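Local coordinates for protein putative aminotransferase (Actinomadura melliaura, PDB 4ZWV) that probably transfers an amino group to a sugar with the help of pyridoxal 5'-phosphate, in the biosynthesis of the aminopentose of indolocarbazole AT2433, at residues A[270-283]-A[295-307]. Sequence-based numbering, arbitrary orientation. Where two conformers were deposited one is given.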
loop_
_atom_site.group_PDB
_atom_site.type_symbol
_atom_site.label_atom_id
_atom_site.label_comp_id
_atom_site.label_asym_id
_atom_site.label_seq_id
_atom_site.Cartn_x
_atom_site.Cartn_y
_atom_site.Cartn_z
ATOM N N TYR A 270 -11.851 -7.798 -34.485
ATOM C CA TYR A 270 -10.649 -8.596 -34.722
ATOM C C TYR A 270 -10.984 -10.070 -34.966
ATOM O O TYR A 270 -10.406 -10.693 -35.856
ATOM C CB TYR A 270 -9.676 -8.492 -33.550
ATOM C CG TYR A 270 -8.963 -7.165 -33.396
ATOM C CD1 TYR A 270 -8.740 -6.320 -34.475
ATOM C CD2 TYR A 270 -8.503 -6.771 -32.146
ATOM C CE1 TYR A 270 -8.071 -5.110 -34.312
ATOM C CE2 TYR A 270 -7.843 -5.574 -31.969
ATOM C CZ TYR A 270 -7.627 -4.749 -33.048
ATOM O OH TYR A 270 -6.963 -3.557 -32.854
ATOM N N ASP A 271 -11.895 -10.630 -34.166
ATOM C CA ASP A 271 -12.349 -12.009 -34.367
ATOM C C ASP A 271 -12.786 -12.248 -35.807
ATOM O O ASP A 271 -12.515 -13.301 -36.384
ATOM C CB ASP A 271 -13.529 -12.352 -33.461
ATOM C CG ASP A 271 -13.150 -12.509 -32.004
ATOM O OD1 ASP A 271 -11.957 -12.709 -31.668
ATOM O OD2 ASP A 271 -14.090 -12.451 -31.186
ATOM N N LYS A 272 -13.490 -11.268 -36.365
ATOM C CA LYS A 272 -14.086 -11.385 -37.693
ATOM C C LYS A 272 -13.076 -11.153 -38.810
ATOM O O LYS A 272 -13.149 -11.790 -39.866
ATOM C CB LYS A 272 -15.247 -10.390 -37.833
ATOM C CG LYS A 272 -15.941 -10.385 -39.192
ATOM C CD LYS A 272 -16.981 -9.268 -39.261
ATOM C CE LYS A 272 -17.737 -9.266 -40.587
ATOM N NZ LYS A 272 -16.842 -9.050 -41.759
ATOM N N GLU A 273 -12.132 -10.247 -38.570
ATOM C CA GLU A 273 -11.291 -9.717 -39.636
ATOM C C GLU A 273 -9.871 -10.276 -39.663
ATOM O O GLU A 273 -9.120 -10.005 -40.603
ATOM C CB GLU A 273 -11.237 -8.189 -39.529
ATOM C CG GLU A 273 -12.598 -7.502 -39.612
ATOM C CD GLU A 273 -13.238 -7.603 -40.985
ATOM O OE1 GLU A 273 -12.519 -7.895 -41.967
ATOM O OE2 GLU A 273 -14.466 -7.385 -41.082
ATOM N N LEU A 274 -9.506 -11.036 -38.634
ATOM C CA LEU A 274 -8.159 -11.604 -38.527
ATOM C C LEU A 274 -8.125 -13.122 -38.752
ATOM O O LEU A 274 -7.183 -13.788 -38.335
ATOM C CB LEU A 274 -7.535 -11.264 -37.172
ATOM C CG LEU A 274 -7.171 -9.788 -36.968
ATOM C CD1 LEU A 274 -6.490 -9.571 -35.615
ATOM C CD2 LEU A 274 -6.298 -9.279 -38.114
ATOM N N THR A 275 -9.171 -13.679 -39.359
ATOM C CA THR A 275 -9.165 -15.105 -39.705
ATOM C C THR A 275 -8.364 -15.393 -40.975
ATOM O O THR A 275 -8.266 -14.548 -41.858
ATOM C CB THR A 275 -10.594 -15.646 -39.925
ATOM O OG1 THR A 275 -11.159 -15.077 -41.117
ATOM C CG2 THR A 275 -11.475 -15.365 -38.706
ATOM N N GLY A 276 -7.778 -16.583 -41.065
ATOM C CA GLY A 276 -7.130 -16.962 -42.307
ATOM C C GLY A 276 -5.834 -16.225 -42.593
ATOM O O GLY A 276 -5.426 -16.126 -43.746
ATOM N N VAL A 277 -5.229 -15.647 -41.562
ATOM C CA VAL A 277 -3.966 -14.941 -41.732
ATOM C C VAL A 277 -2.790 -15.901 -41.565
ATOM O O VAL A 277 -2.657 -16.540 -40.529
ATOM C CB VAL A 277 -3.837 -13.787 -40.732
ATOM C CG1 VAL A 277 -2.482 -13.092 -40.896
ATOM C CG2 VAL A 277 -4.969 -12.795 -40.939
ATOM N N PRO A 278 -1.955 -16.031 -42.602
ATOM C CA PRO A 278 -0.809 -16.937 -42.474
ATOM C C PRO A 278 0.080 -16.543 -41.306
ATOM O O PRO A 278 0.439 -15.368 -41.171
ATOM C CB PRO A 278 -0.064 -16.754 -43.800
ATOM C CG PRO A 278 -1.084 -16.213 -44.738
ATOM C CD PRO A 278 -2.006 -15.378 -43.919
ATOM N N GLY A 279 0.418 -17.511 -40.461
ATOM C CA GLY A 279 1.299 -17.245 -39.343
ATOM C C GLY A 279 0.635 -16.609 -38.130
ATOM O O GLY A 279 1.325 -16.249 -37.185
ATOM N N LEU A 280 -0.689 -16.464 -38.149
ATOM C CA LEU A 280 -1.409 -15.909 -37.005
ATOM C C LEU A 280 -2.527 -16.842 -36.548
ATOM O O LEU A 280 -3.368 -17.274 -37.344
ATOM C CB LEU A 280 -1.974 -14.520 -37.342
ATOM C CG LEU A 280 -2.595 -13.769 -36.153
ATOM C CD1 LEU A 280 -2.313 -12.277 -36.248
ATOM C CD2 LEU A 280 -4.096 -14.009 -36.062
ATOM N N GLU A 281 -2.538 -17.137 -35.255
ATOM C CA GLU A 281 -3.541 -18.005 -34.661
ATOM C C GLU A 281 -4.344 -17.224 -33.628
ATOM O O GLU A 281 -3.777 -16.569 -32.759
ATOM C CB GLU A 281 -2.876 -19.229 -34.029
ATOM C CG GLU A 281 -3.845 -20.287 -33.534
ATOM C CD GLU A 281 -3.132 -21.506 -32.981
ATOM O OE1 GLU A 281 -1.939 -21.388 -32.628
ATOM O OE2 GLU A 281 -3.765 -22.579 -32.894
ATOM N N LEU A 282 -5.666 -17.271 -33.749
ATOM C CA LEU A 282 -6.548 -16.625 -32.787
ATOM C C LEU A 282 -6.813 -17.527 -31.585
ATOM O O LEU A 282 -6.653 -18.747 -31.667
ATOM C CB LEU A 282 -7.877 -16.262 -33.454
ATOM C CG LEU A 282 -7.833 -15.331 -34.668
ATOM C CD1 LEU A 282 -9.226 -15.156 -35.240
ATOM C CD2 LEU A 282 -7.244 -13.981 -34.294
ATOM N N LEU A 283 -7.186 -16.921 -30.462
ATOM C CA LEU A 283 -7.630 -17.688 -29.306
ATOM C C LEU A 283 -9.138 -17.929 -29.418
ATOM O O LEU A 283 -9.903 -16.999 -29.666
ATOM C CB LEU A 283 -7.286 -16.956 -28.009
ATOM C CG LEU A 283 -5.788 -16.935 -27.697
ATOM C CD1 LEU A 283 -5.485 -15.978 -26.572
ATOM C CD2 LEU A 283 -5.295 -18.337 -27.359
ATOM N N VAL A 295 -6.655 -6.494 -23.173
ATOM C CA VAL A 295 -5.900 -6.464 -24.427
ATOM C C VAL A 295 -6.448 -7.603 -25.289
ATOM O O VAL A 295 -7.234 -8.412 -24.799
ATOM C CB VAL A 295 -4.369 -6.641 -24.218
ATOM C CG1 VAL A 295 -3.784 -5.463 -23.438
ATOM C CG2 VAL A 295 -4.072 -7.960 -23.518
ATOM N N TYR A 296 -6.020 -7.675 -26.544
ATOM C CA TYR A 296 -6.463 -8.736 -27.451
ATOM C C TYR A 296 -5.263 -9.598 -27.835
ATOM O O TYR A 296 -4.347 -9.133 -28.507
ATOM C CB TYR A 296 -7.133 -8.129 -28.691
ATOM C CG TYR A 296 -7.741 -9.158 -29.618
ATOM C CD1 TYR A 296 -9.062 -9.557 -29.471
ATOM C CD2 TYR A 296 -6.988 -9.737 -30.638
ATOM C CE1 TYR A 296 -9.625 -10.517 -30.318
ATOM C CE2 TYR A 296 -7.540 -10.691 -31.485
ATOM C CZ TYR A 296 -8.859 -11.071 -31.318
ATOM O OH TYR A 296 -9.409 -12.023 -32.155
ATOM N N ASP A 297 -5.262 -10.852 -27.386
ATOM C CA ASP A 297 -4.124 -11.738 -27.621
ATOM C C ASP A 297 -4.238 -12.536 -28.916
ATOM O O ASP A 297 -5.319 -13.013 -29.280
ATOM C CB ASP A 297 -3.957 -12.724 -26.465
ATOM C CG ASP A 297 -3.317 -12.091 -25.245
ATOM O OD1 ASP A 297 -2.923 -10.911 -25.327
ATOM O OD2 ASP A 297 -3.191 -12.788 -24.215
ATOM N N VAL A 298 -3.105 -12.690 -29.599
ATOM C CA VAL A 298 -2.974 -13.640 -30.701
ATOM C C VAL A 298 -1.649 -14.381 -30.554
ATOM O O VAL A 298 -0.834 -14.041 -29.698
ATOM C CB VAL A 298 -3.042 -12.954 -32.085
ATOM C CG1 VAL A 298 -4.397 -12.274 -32.285
ATOM C CG2 VAL A 298 -1.918 -11.951 -32.251
ATOM N N LYS A 299 -1.444 -15.404 -31.369
ATOM C CA LYS A 299 -0.173 -16.118 -31.384
ATOM C C LYS A 299 0.386 -16.080 -32.796
ATOM O O LYS A 299 -0.325 -16.395 -33.743
ATOM C CB LYS A 299 -0.361 -17.557 -30.892
ATOM C CG LYS A 299 -0.778 -17.644 -29.419
ATOM C CD LYS A 299 -1.130 -19.075 -28.988
ATOM C CE LYS A 299 -2.425 -19.549 -29.621
ATOM N NZ LYS A 299 -2.837 -20.908 -29.149
ATOM N N VAL A 300 1.650 -15.683 -32.950
ATOM C CA VAL A 300 2.223 -15.542 -34.292
ATOM C C VAL A 300 3.539 -16.286 -34.504
ATOM O O VAL A 300 4.330 -16.463 -33.570
ATOM C CB VAL A 300 2.467 -14.046 -34.655
ATOM C CG1 VAL A 300 1.157 -13.279 -34.698
ATOM C CG2 VAL A 300 3.436 -13.393 -33.677
ATOM N N ASP A 301 3.747 -16.723 -35.745
ATOM C CA ASP A 301 5.037 -17.215 -36.218
ATOM C C ASP A 301 5.944 -16.032 -36.537
ATOM O O ASP A 301 5.455 -14.961 -36.905
ATOM C CB ASP A 301 4.869 -18.080 -37.461
ATOM C CG ASP A 301 3.981 -19.282 -37.226
ATOM O OD1 ASP A 301 3.868 -19.729 -36.070
ATOM O OD2 ASP A 301 3.398 -19.779 -38.213
ATOM N N ASP A 302 7.257 -16.239 -36.419
ATOM C CA ASP A 302 8.257 -15.191 -36.669
ATOM C C ASP A 302 7.888 -13.900 -35.949
ATOM O O ASP A 302 7.772 -12.837 -36.562
ATOM C CB ASP A 302 8.422 -14.919 -38.166
ATOM C CG ASP A 302 9.723 -14.182 -38.489
ATOM O OD1 ASP A 302 10.483 -13.852 -37.550
ATOM O OD2 ASP A 302 9.976 -13.917 -39.685
ATOM N N ARG A 303 7.689 -14.000 -34.642
ATOM C CA ARG A 303 7.275 -12.848 -33.857
ATOM C C ARG A 303 8.266 -11.668 -33.869
ATOM O O ARG A 303 7.828 -10.527 -33.808
ATOM C CB ARG A 303 6.989 -13.272 -32.419
ATOM C CG ARG A 303 6.245 -12.207 -31.623
ATOM C CD ARG A 303 5.975 -12.663 -30.207
ATOM N NE ARG A 303 7.222 -12.914 -29.491
ATOM C CZ ARG A 303 7.290 -13.451 -28.277
ATOM N NH1 ARG A 303 6.178 -13.772 -27.624
ATOM N NH2 ARG A 303 8.475 -13.655 -27.712
ATOM N N PRO A 304 9.591 -11.925 -33.940
ATOM C CA PRO A 304 10.446 -10.732 -34.041
ATOM C C PRO A 304 10.132 -9.868 -35.264
ATOM O O PRO A 304 10.129 -8.637 -35.158
ATOM C CB PRO A 304 11.858 -11.325 -34.137
ATOM C CG PRO A 304 11.769 -12.587 -33.371
ATOM C CD PRO A 304 10.397 -13.142 -33.716
ATOM N N ALA A 305 9.866 -10.498 -36.403
ATOM C CA ALA A 305 9.484 -9.754 -37.598
ATOM C C ALA A 305 8.106 -9.114 -37.415
ATOM O O ALA A 305 7.874 -7.999 -37.879
ATOM C CB ALA A 305 9.507 -10.658 -38.822
ATOM N N PHE A 306 7.202 -9.807 -36.726
ATOM C CA PHE A 306 5.877 -9.254 -36.435
ATOM C C PHE A 306 5.979 -7.986 -35.583
ATOM O O PHE A 306 5.312 -6.987 -35.858
ATOM C CB PHE A 306 4.999 -10.290 -35.725
ATOM C CG PHE A 306 3.582 -9.824 -35.472
ATOM C CD1 PHE A 306 2.590 -10.027 -36.420
ATOM C CD2 PHE A 306 3.246 -9.203 -34.279
ATOM C CE1 PHE A 306 1.282 -9.604 -36.179
ATOM C CE2 PHE A 306 1.950 -8.780 -34.030
ATOM C CZ PHE A 306 0.965 -8.975 -34.981
ATOM N N HIS A 307 6.817 -8.032 -34.550
ATOM C CA HIS A 307 7.055 -6.863 -33.710
ATOM C C HIS A 307 7.586 -5.681 -34.524
ATOM O O HIS A 307 7.112 -4.558 -34.367
ATOM C CB HIS A 307 8.031 -7.205 -32.582
ATOM C CG HIS A 307 7.426 -8.039 -31.497
ATOM N ND1 HIS A 307 8.186 -8.784 -30.621
ATOM C CD2 HIS A 307 6.136 -8.240 -31.143
ATOM C CE1 HIS A 307 7.388 -9.410 -29.773
ATOM N NE2 HIS A 307 6.137 -9.095 -30.067
HETATM O O HOH W 1 -0.880 -22.929 -29.715
HETATM O O HOH W 2 -5.544 -20.919 -30.152
HETATM O O HOH W 3 -7.642 -14.077 -30.382
#
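Tyr296 lays one face of its ring against Tyr270. Tyr270 CB sits over that face, 3.7 Å from the ring centroid, as a CH-pi contact. The Tyr270 ring turns its CD2 edge to the same ring, in a T-shaped pair with planes 62° apart. Tyr296 has CG anti to its backbone N (chi1 -174°), which carries the ring to the last turn of helix 243-273, where Tyr270 and Asp271 lie. There its hydroxyl donates to Asp271 OD1 at 2.7 Å, on the anti side of the carboxylate. Leu282 CD2 packs at the ring edge, 3.6 Å from Tyr296 OH.

Strands 280-282 and 296-300 pair antiparallel. Glu281 and Lys299 form the hydrogen-bonded pair: Glu281 N donates to Lys299 O at 2.8 Å, and Lys299 N donates back to Glu281 O. Gly279 O accepts from Asp301 N beyond it. On one face, Leu280 CD1 touches Val298 CG2 and Val300 CG1, the latter at 3.9 Å. On the other, Glu281 and Lys299 run side by side. Glu281 OE1 and Lys299 NZ form a long salt bridge at 3.6 Å. The Lys299 chain bends at chi3, and its CE lies against Leu283 CD2 and Glu281 OE1. Its NZ also binds Pro105 O and two waters, while Glu281 OE1 pairs with Arg346.

The chain between the two strands visits another sheet through strand 289-290. Strand 296-300 is the middle of a three-stranded antiparallel sheet, with 347-350 on its other side. This small sheet with flanking helices, apart from the large seven-stranded one, is consistent with the C-terminal domain of a fold type I aminotransferase. Helix 358-369 packs on Tyr270 and Leu280, joining this sheet to the end of helix 243-273.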